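Local coordinates for protein putative amidohydrolase/peptidase (Burkholderia cenocepacia, PDB 4WJB) that probably hydrolyses carbon-nitrogen bonds other than peptide bonds in linear amidines, as a zinc-dependent enzyme of the peptidase M20 family, at residues F336-V341 against A373-R378; R248-V253 against T289-C294; P17-D22 against V412-V417; A256-F261 against A313-E318; A153-G158 against E189-Y194. All coordinates share one frame; numbering follows the deposited sequence.

Contact 1: residues F336-V341 against A373-R378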
# COMPACT_ATOMS: atom_id res chain seq x y z
N PHE A 336 -18.16 0.38 9.92
CA PHE A 336 -19.13 1.47 9.80
C PHE A 336 -20.33 1.02 8.97
O PHE A 336 -20.18 0.38 7.93
CB PHE A 336 -18.50 2.71 9.17
CG PHE A 336 -19.44 3.88 9.04
CD1 PHE A 336 -19.98 4.48 10.17
CD2 PHE A 336 -19.78 4.38 7.79
CE1 PHE A 336 -20.84 5.56 10.05
CE2 PHE A 336 -20.65 5.46 7.67
CZ PHE A 336 -21.18 6.04 8.81
N THR A 337 -21.52 1.37 9.46
CA THR A 337 -22.78 1.08 8.80
C THR A 337 -23.64 2.33 8.78
O THR A 337 -23.82 2.99 9.80
CB THR A 337 -23.55 -0.05 9.50
OG1 THR A 337 -22.70 -1.20 9.65
CG2 THR A 337 -24.78 -0.43 8.71
N TYR A 338 -24.18 2.66 7.61
CA TYR A 338 -25.02 3.84 7.44
C TYR A 338 -26.20 3.53 6.53
O TYR A 338 -26.00 3.20 5.36
CB TYR A 338 -24.21 5.02 6.89
CG TYR A 338 -24.96 6.34 6.81
CD1 TYR A 338 -25.17 7.13 7.93
CD2 TYR A 338 -25.45 6.80 5.59
CE1 TYR A 338 -25.84 8.34 7.85
CE2 TYR A 338 -26.13 8.01 5.49
CZ TYR A 338 -26.32 8.77 6.63
OH TYR A 338 -26.99 9.97 6.54
N ALA A 339 -27.41 3.63 7.05
CA ALA A 339 -28.60 3.32 6.27
C ALA A 339 -28.86 4.37 5.19
O ALA A 339 -28.61 5.56 5.41
CB ALA A 339 -29.83 3.18 7.18
N PRO A 340 -29.35 3.93 4.03
CA PRO A 340 -29.68 4.86 2.94
C PRO A 340 -30.75 5.85 3.37
O PRO A 340 -31.58 5.55 4.23
CB PRO A 340 -30.19 3.94 1.83
CG PRO A 340 -29.63 2.58 2.16
CD PRO A 340 -29.61 2.53 3.66
N VAL A 341 -30.72 7.04 2.78
CA VAL A 341 -31.70 8.07 3.10
C VAL A 341 -32.57 8.32 1.88
O VAL A 341 -32.23 9.14 1.02
CB VAL A 341 -31.03 9.38 3.55
CG1 VAL A 341 -32.09 10.41 3.93
CG2 VAL A 341 -30.10 9.12 4.73
N ALA A 373 -29.83 18.20 4.38
CA ALA A 373 -31.14 17.66 4.03
C ALA A 373 -31.27 16.18 4.35
O ALA A 373 -32.37 15.69 4.59
CB ALA A 373 -31.45 17.91 2.56
N CYS A 374 -30.14 15.46 4.34
CA CYS A 374 -30.14 14.03 4.64
C CYS A 374 -30.63 13.76 6.06
O CYS A 374 -31.29 12.76 6.32
CB CYS A 374 -28.75 13.44 4.43
SG CYS A 374 -28.19 13.49 2.71
N TYR A 375 -30.30 14.67 6.98
CA TYR A 375 -30.74 14.56 8.36
C TYR A 375 -32.15 15.13 8.52
O TYR A 375 -32.98 14.57 9.24
CB TYR A 375 -29.76 15.29 9.30
CG TYR A 375 -28.45 14.56 9.56
CD1 TYR A 375 -28.29 13.22 9.21
CD2 TYR A 375 -27.38 15.20 10.17
CE1 TYR A 375 -27.09 12.55 9.45
CE2 TYR A 375 -26.18 14.55 10.42
CZ TYR A 375 -26.04 13.22 10.06
OH TYR A 375 -24.86 12.57 10.30
N VAL A 376 -32.43 16.23 7.84
CA VAL A 376 -33.74 16.88 7.94
C VAL A 376 -34.82 15.94 7.43
O VAL A 376 -35.97 15.99 7.87
CB VAL A 376 -33.76 18.21 7.16
CG1 VAL A 376 -35.14 18.90 7.24
CG2 VAL A 376 -32.68 19.13 7.71
N ALA A 377 -34.45 15.04 6.53
CA ALA A 377 -35.37 14.03 6.01
C ALA A 377 -35.97 13.17 7.13
O ALA A 377 -37.04 12.59 6.95
CB ALA A 377 -34.67 13.16 4.97
N ARG A 378 -35.29 13.10 8.27
CA ARG A 378 -35.79 12.34 9.42
C ARG A 378 -36.98 13.00 10.12
O ARG A 378 -37.76 12.32 10.78
CB ARG A 378 -34.69 12.14 10.46
CG ARG A 378 -33.51 11.32 9.98
CD ARG A 378 -32.58 10.99 11.14
NE ARG A 378 -31.33 10.41 10.67
CZ ARG A 378 -30.44 9.81 11.46
NH1 ARG A 378 -30.67 9.70 12.76
NH2 ARG A 378 -29.33 9.32 10.94
O HOH W 1 -29.00 9.60 7.94

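Contact 2: residues R248-V253 against T289-C294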
# COMPACT_ATOMS: atom_id res chain seq x y z
N ARG A 248 4.57 -20.41 -1.99
CA ARG A 248 4.27 -19.06 -1.52
C ARG A 248 2.89 -18.86 -0.91
O ARG A 248 1.90 -19.45 -1.35
CB ARG A 248 4.45 -18.07 -2.68
CG ARG A 248 5.86 -18.05 -3.24
CD ARG A 248 6.03 -16.91 -4.23
NE ARG A 248 7.42 -16.78 -4.66
CZ ARG A 248 7.87 -15.74 -5.35
NH1 ARG A 248 7.05 -14.75 -5.67
NH2 ARG A 248 9.15 -15.68 -5.70
N ARG A 249 2.85 -18.02 0.12
CA ARG A 249 1.61 -17.54 0.71
C ARG A 249 1.62 -16.02 0.62
O ARG A 249 1.79 -15.32 1.62
CB ARG A 249 1.47 -18.00 2.16
CG ARG A 249 1.34 -19.51 2.33
CD ARG A 249 0.08 -20.02 1.64
NE ARG A 249 -0.14 -21.45 1.88
CZ ARG A 249 0.29 -22.42 1.08
NH1 ARG A 249 0.98 -22.13 -0.01
NH2 ARG A 249 0.03 -23.68 1.38
N ASP A 250 1.46 -15.51 -0.60
CA ASP A 250 1.59 -14.09 -0.88
C ASP A 250 0.31 -13.34 -0.52
O ASP A 250 -0.71 -13.47 -1.20
CB ASP A 250 1.94 -13.88 -2.35
CG ASP A 250 2.41 -12.46 -2.65
OD1 ASP A 250 1.86 -11.50 -2.07
OD2 ASP A 250 3.33 -12.31 -3.49
N ALA A 251 0.38 -12.54 0.54
CA ALA A 251 -0.77 -11.78 1.03
C ALA A 251 -1.17 -10.65 0.07
O ALA A 251 -2.35 -10.28 0.00
CB ALA A 251 -0.48 -11.22 2.41
N LEU A 252 -0.20 -10.11 -0.66
CA LEU A 252 -0.50 -9.01 -1.57
C LEU A 252 -1.23 -9.48 -2.82
O LEU A 252 -2.08 -8.77 -3.36
CB LEU A 252 0.78 -8.26 -1.95
CG LEU A 252 0.60 -7.05 -2.87
CD1 LEU A 252 -0.44 -6.08 -2.31
CD2 LEU A 252 1.92 -6.35 -3.08
N VAL A 253 -0.91 -10.69 -3.28
CA VAL A 253 -1.61 -11.25 -4.43
C VAL A 253 -3.06 -11.53 -4.04
O VAL A 253 -3.98 -11.31 -4.83
CB VAL A 253 -0.94 -12.53 -4.95
CG1 VAL A 253 -1.81 -13.17 -6.03
CG2 VAL A 253 0.45 -12.23 -5.50
N THR A 289 10.98 -9.43 -1.19
CA THR A 289 10.32 -10.45 -0.38
C THR A 289 8.86 -10.63 -0.75
O THR A 289 8.18 -9.69 -1.16
CB THR A 289 10.41 -10.13 1.13
OG1 THR A 289 9.41 -9.16 1.48
CG2 THR A 289 11.78 -9.60 1.50
N VAL A 290 8.38 -11.86 -0.60
CA VAL A 290 6.97 -12.17 -0.74
C VAL A 290 6.23 -11.61 0.47
O VAL A 290 6.54 -11.99 1.60
CB VAL A 290 6.73 -13.69 -0.83
CG1 VAL A 290 5.24 -13.99 -0.91
CG2 VAL A 290 7.49 -14.28 -2.01
N PRO A 291 5.26 -10.70 0.24
CA PRO A 291 4.51 -10.07 1.33
C PRO A 291 3.74 -11.08 2.17
O PRO A 291 2.95 -11.85 1.62
CB PRO A 291 3.55 -9.13 0.59
CG PRO A 291 4.17 -8.89 -0.74
CD PRO A 291 4.87 -10.18 -1.08
N GLY A 292 3.95 -11.06 3.48
CA GLY A 292 3.29 -12.00 4.37
C GLY A 292 2.09 -11.39 5.06
O GLY A 292 1.35 -12.07 5.77
N GLY A 293 1.89 -10.09 4.86
CA GLY A 293 0.75 -9.41 5.44
C GLY A 293 0.22 -8.31 4.55
O GLY A 293 0.97 -7.61 3.87
N CYS A 294 -1.10 -8.14 4.55
CA CYS A 294 -1.68 -7.07 3.77
C CYS A 294 -3.01 -6.60 4.34
O CYS A 294 -3.95 -7.38 4.48
CB CYS A 294 -1.85 -7.50 2.31
SG CYS A 294 -2.22 -6.10 1.22

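Contact 3: residues P17-D22 against V412-V417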
# COMPACT_ATOMS: atom_id res chain seq x y z
N PRO A 17 -44.50 32.41 -11.48
CA PRO A 17 -43.38 33.33 -11.28
C PRO A 17 -42.05 32.75 -11.76
O PRO A 17 -41.94 31.55 -11.96
CB PRO A 17 -43.36 33.54 -9.76
CG PRO A 17 -43.93 32.28 -9.22
CD PRO A 17 -44.97 31.83 -10.21
N ARG A 18 -41.06 33.62 -11.95
CA ARG A 18 -39.74 33.21 -12.42
C ARG A 18 -38.67 33.93 -11.62
O ARG A 18 -38.85 35.08 -11.24
CB ARG A 18 -39.57 33.51 -13.91
CG ARG A 18 -40.50 32.74 -14.84
CD ARG A 18 -40.20 31.25 -14.82
NE ARG A 18 -38.82 30.96 -15.19
CZ ARG A 18 -38.42 30.72 -16.44
NH1 ARG A 18 -39.29 30.75 -17.44
NH2 ARG A 18 -37.14 30.46 -16.69
N VAL A 19 -37.54 33.26 -11.38
CA VAL A 19 -36.45 33.90 -10.66
C VAL A 19 -35.76 34.93 -11.54
O VAL A 19 -35.83 34.86 -12.77
CB VAL A 19 -35.41 32.87 -10.14
CG1 VAL A 19 -36.10 31.74 -9.40
CG2 VAL A 19 -34.58 32.32 -11.29
N ASP A 20 -35.12 35.91 -10.90
CA ASP A 20 -34.26 36.88 -11.56
C ASP A 20 -32.82 36.35 -11.52
O ASP A 20 -32.14 36.47 -10.50
CB ASP A 20 -34.36 38.24 -10.87
CG ASP A 20 -33.58 39.33 -11.58
OD1 ASP A 20 -32.60 39.03 -12.30
OD2 ASP A 20 -33.95 40.51 -11.40
N GLY A 21 -32.36 35.80 -12.64
CA GLY A 21 -31.06 35.15 -12.69
C GLY A 21 -29.89 36.08 -12.44
O GLY A 21 -28.93 35.71 -11.78
N ASP A 22 -29.97 37.29 -12.97
CA ASP A 22 -28.92 38.28 -12.77
C ASP A 22 -28.83 38.71 -11.31
O ASP A 22 -27.73 38.91 -10.78
CB ASP A 22 -29.15 39.49 -13.67
CG ASP A 22 -29.11 39.14 -15.14
OD1 ASP A 22 -28.32 38.24 -15.51
OD2 ASP A 22 -29.87 39.74 -15.92
N VAL A 412 -36.35 25.93 -10.37
CA VAL A 412 -36.95 24.68 -9.91
C VAL A 412 -37.31 24.78 -8.42
O VAL A 412 -38.40 24.38 -8.02
CB VAL A 412 -36.00 23.48 -10.14
CG1 VAL A 412 -36.57 22.21 -9.51
CG2 VAL A 412 -35.77 23.27 -11.64
N LEU A 413 -36.39 25.33 -7.62
CA LEU A 413 -36.65 25.53 -6.19
C LEU A 413 -37.86 26.43 -5.96
O LEU A 413 -38.71 26.16 -5.11
CB LEU A 413 -35.43 26.15 -5.49
CG LEU A 413 -35.66 26.36 -3.98
CD1 LEU A 413 -35.72 25.00 -3.28
CD2 LEU A 413 -34.60 27.25 -3.34
N LEU A 414 -37.93 27.51 -6.73
CA LEU A 414 -39.06 28.43 -6.65
C LEU A 414 -40.39 27.71 -6.88
O LEU A 414 -41.32 27.87 -6.09
CB LEU A 414 -38.89 29.56 -7.68
CG LEU A 414 -40.11 30.46 -7.90
CD1 LEU A 414 -40.53 31.17 -6.60
CD2 LEU A 414 -39.85 31.48 -9.01
N ARG A 415 -40.47 26.92 -7.94
CA ARG A 415 -41.73 26.24 -8.26
C ARG A 415 -42.06 25.14 -7.26
O ARG A 415 -43.22 24.94 -6.92
CB ARG A 415 -41.68 25.67 -9.67
CG ARG A 415 -41.44 26.72 -10.73
CD ARG A 415 -42.75 27.24 -11.29
NE ARG A 415 -43.11 26.53 -12.52
CZ ARG A 415 -43.15 27.09 -13.73
NH1 ARG A 415 -43.47 26.35 -14.78
NH2 ARG A 415 -42.88 28.38 -13.89
N ALA A 416 -41.04 24.41 -6.82
CA ALA A 416 -41.23 23.37 -5.81
C ALA A 416 -41.73 23.95 -4.49
O ALA A 416 -42.70 23.46 -3.91
CB ALA A 416 -39.92 22.61 -5.59
N VAL A 417 -41.06 25.00 -4.02
CA VAL A 417 -41.42 25.65 -2.77
C VAL A 417 -42.82 26.23 -2.87
O VAL A 417 -43.64 26.09 -1.96
CB VAL A 417 -40.42 26.75 -2.38
CG1 VAL A 417 -40.99 27.66 -1.29
CG2 VAL A 417 -39.10 26.13 -1.95

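Contact 4: residues A256-F261 against A313-E318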
# COMPACT_ATOMS: atom_id res chain seq x y z
N ALA A 256 -4.81 -8.30 -4.14
CA ALA A 256 -5.03 -7.93 -5.54
C ALA A 256 -6.29 -8.58 -6.09
O ALA A 256 -7.10 -7.94 -6.75
CB ALA A 256 -3.82 -8.31 -6.39
N ARG A 257 -6.45 -9.87 -5.80
CA ARG A 257 -7.65 -10.60 -6.20
C ARG A 257 -8.91 -9.94 -5.64
O ARG A 257 -9.92 -9.82 -6.34
CB ARG A 257 -7.58 -12.06 -5.74
CG ARG A 257 -6.47 -12.86 -6.38
CD ARG A 257 -6.40 -14.27 -5.78
NE ARG A 257 -5.26 -15.03 -6.28
CZ ARG A 257 -5.32 -15.95 -7.23
NH1 ARG A 257 -6.49 -16.24 -7.79
NH2 ARG A 257 -4.23 -16.60 -7.61
N MET A 258 -8.86 -9.51 -4.38
CA MET A 258 -10.02 -8.90 -3.74
C MET A 258 -10.30 -7.50 -4.28
O MET A 258 -11.46 -7.11 -4.42
CB MET A 258 -9.82 -8.84 -2.22
CG MET A 258 -9.78 -10.19 -1.54
SD MET A 258 -11.21 -11.21 -1.92
CE MET A 258 -12.55 -10.18 -1.32
N ILE A 259 -9.24 -6.75 -4.56
CA ILE A 259 -9.36 -5.40 -5.11
C ILE A 259 -10.05 -5.45 -6.47
O ILE A 259 -10.96 -4.66 -6.75
CB ILE A 259 -7.97 -4.73 -5.24
CG1 ILE A 259 -7.38 -4.48 -3.86
CG2 ILE A 259 -8.06 -3.42 -6.01
CD1 ILE A 259 -5.93 -4.01 -3.88
N SER A 260 -9.64 -6.41 -7.29
CA SER A 260 -10.25 -6.61 -8.60
C SER A 260 -11.70 -7.03 -8.47
O SER A 260 -12.55 -6.61 -9.27
CB SER A 260 -9.47 -7.66 -9.40
OG SER A 260 -8.14 -7.24 -9.65
N PHE A 261 -11.99 -7.85 -7.47
CA PHE A 261 -13.35 -8.33 -7.27
C PHE A 261 -14.27 -7.21 -6.78
O PHE A 261 -15.44 -7.15 -7.15
CB PHE A 261 -13.40 -9.50 -6.29
CG PHE A 261 -14.76 -10.12 -6.17
CD1 PHE A 261 -15.28 -10.86 -7.22
CD2 PHE A 261 -15.51 -9.97 -5.02
CE1 PHE A 261 -16.54 -11.43 -7.12
CE2 PHE A 261 -16.77 -10.54 -4.92
CZ PHE A 261 -17.29 -11.27 -5.97
N ALA A 313 -22.67 -9.79 1.47
CA ALA A 313 -22.63 -11.23 1.33
C ALA A 313 -21.62 -11.65 0.26
O ALA A 313 -20.87 -12.61 0.44
CB ALA A 313 -24.01 -11.77 1.00
N ALA A 314 -21.61 -10.93 -0.86
CA ALA A 314 -20.73 -11.28 -1.97
C ALA A 314 -19.26 -11.10 -1.60
O ALA A 314 -18.42 -11.95 -1.91
CB ALA A 314 -21.07 -10.45 -3.20
N LEU A 315 -18.96 -10.00 -0.93
CA LEU A 315 -17.60 -9.71 -0.48
C LEU A 315 -17.10 -10.77 0.50
O LEU A 315 -15.99 -11.28 0.36
CB LEU A 315 -17.53 -8.33 0.18
CG LEU A 315 -16.21 -7.93 0.83
CD1 LEU A 315 -15.10 -7.79 -0.20
CD2 LEU A 315 -16.37 -6.63 1.62
N ARG A 316 -17.94 -11.11 1.48
CA ARG A 316 -17.58 -12.09 2.49
C ARG A 316 -17.43 -13.49 1.89
O ARG A 316 -16.57 -14.26 2.32
CB ARG A 316 -18.62 -12.11 3.61
CG ARG A 316 -18.63 -10.84 4.45
CD ARG A 316 -19.76 -10.84 5.48
NE ARG A 316 -19.73 -9.63 6.31
CZ ARG A 316 -19.04 -9.53 7.44
NH1 ARG A 316 -18.33 -10.55 7.88
NH2 ARG A 316 -19.06 -8.40 8.14
N ALA A 317 -18.26 -13.81 0.91
CA ALA A 317 -18.20 -15.12 0.26
C ALA A 317 -16.92 -15.26 -0.55
O ALA A 317 -16.25 -16.29 -0.48
CB ALA A 317 -19.42 -15.33 -0.63
N GLU A 318 -16.58 -14.23 -1.31
CA GLU A 318 -15.40 -14.28 -2.16
C GLU A 318 -14.12 -14.24 -1.32
O GLU A 318 -13.14 -14.89 -1.66
CB GLU A 318 -15.40 -13.14 -3.17
CG GLU A 318 -14.22 -13.15 -4.14
CD GLU A 318 -14.23 -14.34 -5.10
OE1 GLU A 318 -15.20 -15.11 -5.11
OE2 GLU A 318 -13.25 -14.49 -5.86

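Contact 5: residues A153-G158 against E189-Y194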
# COMPACT_ATOMS: atom_id res chain seq x y z
N ALA A 153 -27.90 20.66 11.74
CA ALA A 153 -29.07 20.02 11.17
C ALA A 153 -29.28 18.70 11.89
O ALA A 153 -30.41 18.22 12.03
CB ALA A 153 -28.91 19.82 9.67
N GLY A 154 -28.19 18.12 12.38
CA GLY A 154 -28.24 16.90 13.17
C GLY A 154 -29.02 17.08 14.46
O GLY A 154 -29.92 16.30 14.76
N VAL A 155 -28.68 18.11 15.23
CA VAL A 155 -29.43 18.43 16.44
C VAL A 155 -30.89 18.73 16.10
O VAL A 155 -31.80 18.29 16.79
CB VAL A 155 -28.83 19.64 17.19
CG1 VAL A 155 -29.63 19.93 18.46
CG2 VAL A 155 -27.37 19.38 17.55
N PHE A 156 -31.09 19.47 15.02
CA PHE A 156 -32.44 19.81 14.55
C PHE A 156 -33.25 18.54 14.28
O PHE A 156 -34.46 18.51 14.49
CB PHE A 156 -32.36 20.67 13.29
CG PHE A 156 -33.69 21.18 12.79
CD1 PHE A 156 -34.49 20.40 11.96
CD2 PHE A 156 -34.14 22.45 13.14
CE1 PHE A 156 -35.71 20.87 11.50
CE2 PHE A 156 -35.36 22.93 12.68
CZ PHE A 156 -36.14 22.13 11.86
N SER A 157 -32.56 17.49 13.84
CA SER A 157 -33.22 16.30 13.32
C SER A 157 -33.14 15.10 14.25
O SER A 157 -33.58 14.01 13.89
CB SER A 157 -32.62 15.94 11.96
OG SER A 157 -32.67 17.05 11.08
N GLY A 158 -32.60 15.29 15.45
CA GLY A 158 -32.56 14.22 16.44
C GLY A 158 -31.35 13.30 16.32
O GLY A 158 -31.26 12.31 17.03
N GLU A 189 -34.31 30.36 20.26
CA GLU A 189 -35.31 29.40 19.79
C GLU A 189 -34.88 27.96 20.05
O GLU A 189 -33.69 27.64 19.98
CB GLU A 189 -35.59 29.58 18.29
CG GLU A 189 -36.12 30.95 17.89
CD GLU A 189 -37.52 31.22 18.41
OE1 GLU A 189 -38.27 30.25 18.67
OE2 GLU A 189 -37.86 32.40 18.57
N PRO A 190 -35.85 27.10 20.35
CA PRO A 190 -35.54 25.67 20.45
C PRO A 190 -35.04 25.15 19.10
O PRO A 190 -35.46 25.66 18.05
CB PRO A 190 -36.89 25.04 20.82
CG PRO A 190 -37.70 26.15 21.39
CD PRO A 190 -37.26 27.38 20.66
N VAL A 191 -34.14 24.18 19.14
CA VAL A 191 -33.61 23.59 17.92
C VAL A 191 -34.49 22.43 17.48
O VAL A 191 -34.53 21.39 18.13
CB VAL A 191 -32.16 23.08 18.12
CG1 VAL A 191 -31.57 22.63 16.78
CG2 VAL A 191 -31.29 24.16 18.75
N GLY A 192 -35.21 22.61 16.38
CA GLY A 192 -36.10 21.57 15.89
C GLY A 192 -37.27 21.32 16.83
O GLY A 192 -37.60 22.17 17.67
N GLY A 193 -37.89 20.16 16.69
CA GLY A 193 -38.98 19.76 17.56
C GLY A 193 -40.34 20.34 17.21
O GLY A 193 -41.26 20.31 18.03
N TYR A 194 -40.48 20.87 16.00
CA TYR A 194 -41.77 21.39 15.54
C TYR A 194 -42.10 20.86 14.14
O TYR A 194 -41.19 20.53 13.39
CB TYR A 194 -41.78 22.93 15.56
CG TYR A 194 -40.73 23.55 14.68
CD1 TYR A 194 -40.97 23.77 13.33
CD2 TYR A 194 -39.49 23.91 15.19
CE1 TYR A 194 -40.00 24.33 12.51
CE2 TYR A 194 -38.51 24.47 14.38
CZ TYR A 194 -38.78 24.68 13.04
OH TYR A 194 -37.82 25.24 12.24
O HOH W 2 -37.29 18.81 14.23

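Contact 1: residues F336-V341 against A373-R378
Val341 drives one methyl, CG1, against Cys374 and Ala377, and this is the tight part of the contact. Val341 CG1 lies 3.4 Å from the carbonyl O of Cys374 and 3.9 Å from Ala377 CB, touching a backbone oxygen and a methyl at once. With CG1 anti to the backbone N (chi1 -178°), the second methyl of Val341, CG2, stays farther off, 4.1 Å from Cys374 O. Helix 372-376, which carries Cys374, belongs to the zinc-binding part of the M20 fold: the side chain of Cys374 is about 10 Å from the bound zinc ion. Strand 329-342 pairs antiparallel with strand 217-234 through backbone bonds of Phe336, Tyr338 and Val341. The side of the contact formed by Tyr338 is looser and wetter. The ring of Tyr338, its CG anti to the backbone N (chi1 -175°), brings OH to 3.9 Å from Tyr375 CE1, approaching that ring at a slant. One water bridges Tyr338 OH, at 2.5 Å, and Arg378 NH2, from which it accepts at 3.0 Å; it lies in the guanidinium plane and also in the plane of the Tyr375 ring, at its edge. The body of Tyr375 packs on Met150, Tyr160 and Ser157.

Contact 2: residues R248-V253 against T289-C294
The start of helix 251-268 meets a bulged part of strand 289-302 in the dimerisation region of the M20 fold, where Ala251 and Asp250 pack against Pro291. The link is one backbone bond, Ala251 N to Pro291 O, 2.9 Å. Asp250 is the N-cap of the helix. Asp250 OD1 accepts from Val253 N at 3.1 Å, above the carboxylate plane, and more weakly from Leu252 N. The same Asp250 OD1 sits 3.4 Å from Pro291 CD, so the proline ring packs against the capping carboxylate. Val290 splits its methyls between two partners: CG1, anti to its backbone N, presses on Asp250 CB at 3.6 Å, while CG2 lies over one face of the Arg248 guanidinium, toward its rim, 3.6 Å from NE. The arginine is extended, and its polar atoms turn elsewhere: NE gives a hydrogen bond to Thr243 O, and NH1 is hydrogen-bonded to Thr276 OG1 of the second subunit. On the helix side, Leu252 CB touches Pro291 CG at 3.7 Å, and Ala251 CB fits against Gly293 N at 3.6 Å, where the glycine backbone bears no side chain. Opposite Arg283 the strand carries an extra residue, Gly292 and Gly293 forming a classic beta bulge. Strand 274-283 flanks the contact, Ile280 touching Leu252 and Cys294; Val277 of the second subunit packs on Leu252 and Pro291, so the start of the helix and Pro291 lie at the dimer interface.

Contact 3: residues P17-D22 against V412-V417
The chain from Pro17 to Val19 runs extended past helix 403-421, with the CA atoms of Val19 and Leu414 7.3 Å apart and no backbone pairing between the two segments. Leu414 carries most of the contact. With CG anti to the backbone N (chi1 170°), it sends CD2 to the extended chain, where that methyl lies 3.6 Å from Pro17 O and 3.8 Å from Val19 N. The same Leu414 methyl meets Val19 CG1 at 3.8 Å and, more loosely, Pro17 CB at 4.1 Å. The side chains of Val19 and Leu414 lie antiparallel, and Val19 CG1 also touches Leu414 CB. The polar fringe is looser. With chi2 and chi3 both near -95°, Arg415 curls so that NH2 is 3.8 Å from Pro17 O, which lies at the guanidinium edge and in its plane but too far for a bond. Arg18 CD comes 4.0 Å from Arg415 NH2, and the two guanidinium planes stand almost perpendicular (88°). The like charges are probably eased by Asp411, whose OD2 forms a salt bridge with Arg18 NH2 while its OD1 accepts from Val19 N. Helix 109-124 borders the leucine, Val118 and Leu122 touching it. Just beyond, Asp20 is the N-cap of helix 21-31, OD1 accepting from Arg23 N. The arrangement is that of an N-terminal chain laid across the last long helix, before a capped helix takes over, at the surface of the catalytic part.

Contact 4: residues A256-F261 against A313-E318
Phe261 and Glu318 make the chief contact, between helices 251-268 and 305-326, and it is of the CH-pi kind. Glu318 CG stands over the centre of the Phe261 ring, 3.6 Å from the centroid and only 14° off its normal. Glu318 CB lies over the same face, 3.4 Å from Phe261 CE2. The geometry comes from a kink in the glutamate: CG is anti to the backbone N, but chi2 then folds the chain, so the carboxylate lies stacked on the phenyl ring with the two planes 24° apart. Its charge is met elsewhere, OE2 forming a salt bridge with Arg321 NH1. Backbone packing adds a lesser touch, Ala314 O lying 3.7 Å from Phe261 CE2 at a slant to the ring. Apolar contact is carried by Met258. Its chain is bent at chi2 and chi3, turning CE toward Leu315, where Met258 CE meets Leu315 CD1 at 3.7 Å, the two side chains crossing at about a right angle. Met258 SD is more distant, 4.2 Å from Glu318 O. The short helical segments run nearly antiparallel (157°), and their axes approach to 11.0 Å, a wide spacing that the long side chains Met258 and Phe261 bridge. Toward the strands, Leu315 packs on Val298, Phe300 and Ile332, and Met258 on Phe296, so both helices lie on strand 289-302, and helix 305-326 also on strand 329-342, while another side of helix 251-268 packs against the second subunit, with Ala256 on Ile259 of that subunit.

Contact 5: residues A153-G158 against E189-Y194
Phe156 and Tyr194 meet as an offset edge-to-face pair, ring planes 89° apart and centroids 5.6 Å. The edge of Phe156 is turned to the face of Tyr194, Phe156 CZ lying 3.9 Å from Tyr194 CZ. Tyr194 OH lies at the edge of the Phe156 ring, in its plane, 3.4 Å from Phe156 CE2, and its own hydrogen bond is with Arg70 NH2. Tyr194 holds CG between the backbone N and the carbonyl carbon (chi1 60°), which folds its ring back toward the helix. Over one face of Phe156 comes Gly192, its CA 3.8 Å from the centroid and toward the rim, while Trp138 adds a second edge-to-face ring. Helix 151-157 ends here in a Schellman motif at Gly158, and the loop between helix 176-183 and strand 198-204 packs against this last turn. The CA atoms of Phe156 and Gly192 are 4.3 Å apart, an approach allowed by the missing side chain of Gly192, whose positive phi also suits glycine. A water links the backbones, donating to Phe156 O at 2.9 Å and accepting from Gly193 N. Beside the ring, Val191 CG1 touches both Val155 CG1 (3.7 Å) and Phe156 N (3.6 Å).

How the contacts relate
Along the chain, contact 3 joins the two ends and encloses the others, in which contact 5 closes first, contacts 2 and 4 interleave, and contact 1 opens last. Contacts 2 and 4 share helix 251-268 in the dimerisation region, centres 17 Å apart, and both touch the second subunit. Contacts 1 and 5 are neighbours on the catalytic side, centres 15 Å apart, and pack directly where Tyr375 and Val376 meet Ser157. Strand 329-342 follows helix 305-326 in the chain and ties contact 1 to contact 4, centres 27 Å apart. Contacts 2 and 3, centres 59 Å apart, lie on opposite sides of the chain's centre; contact 2 is away from the zinc site, near which contact 1 sits.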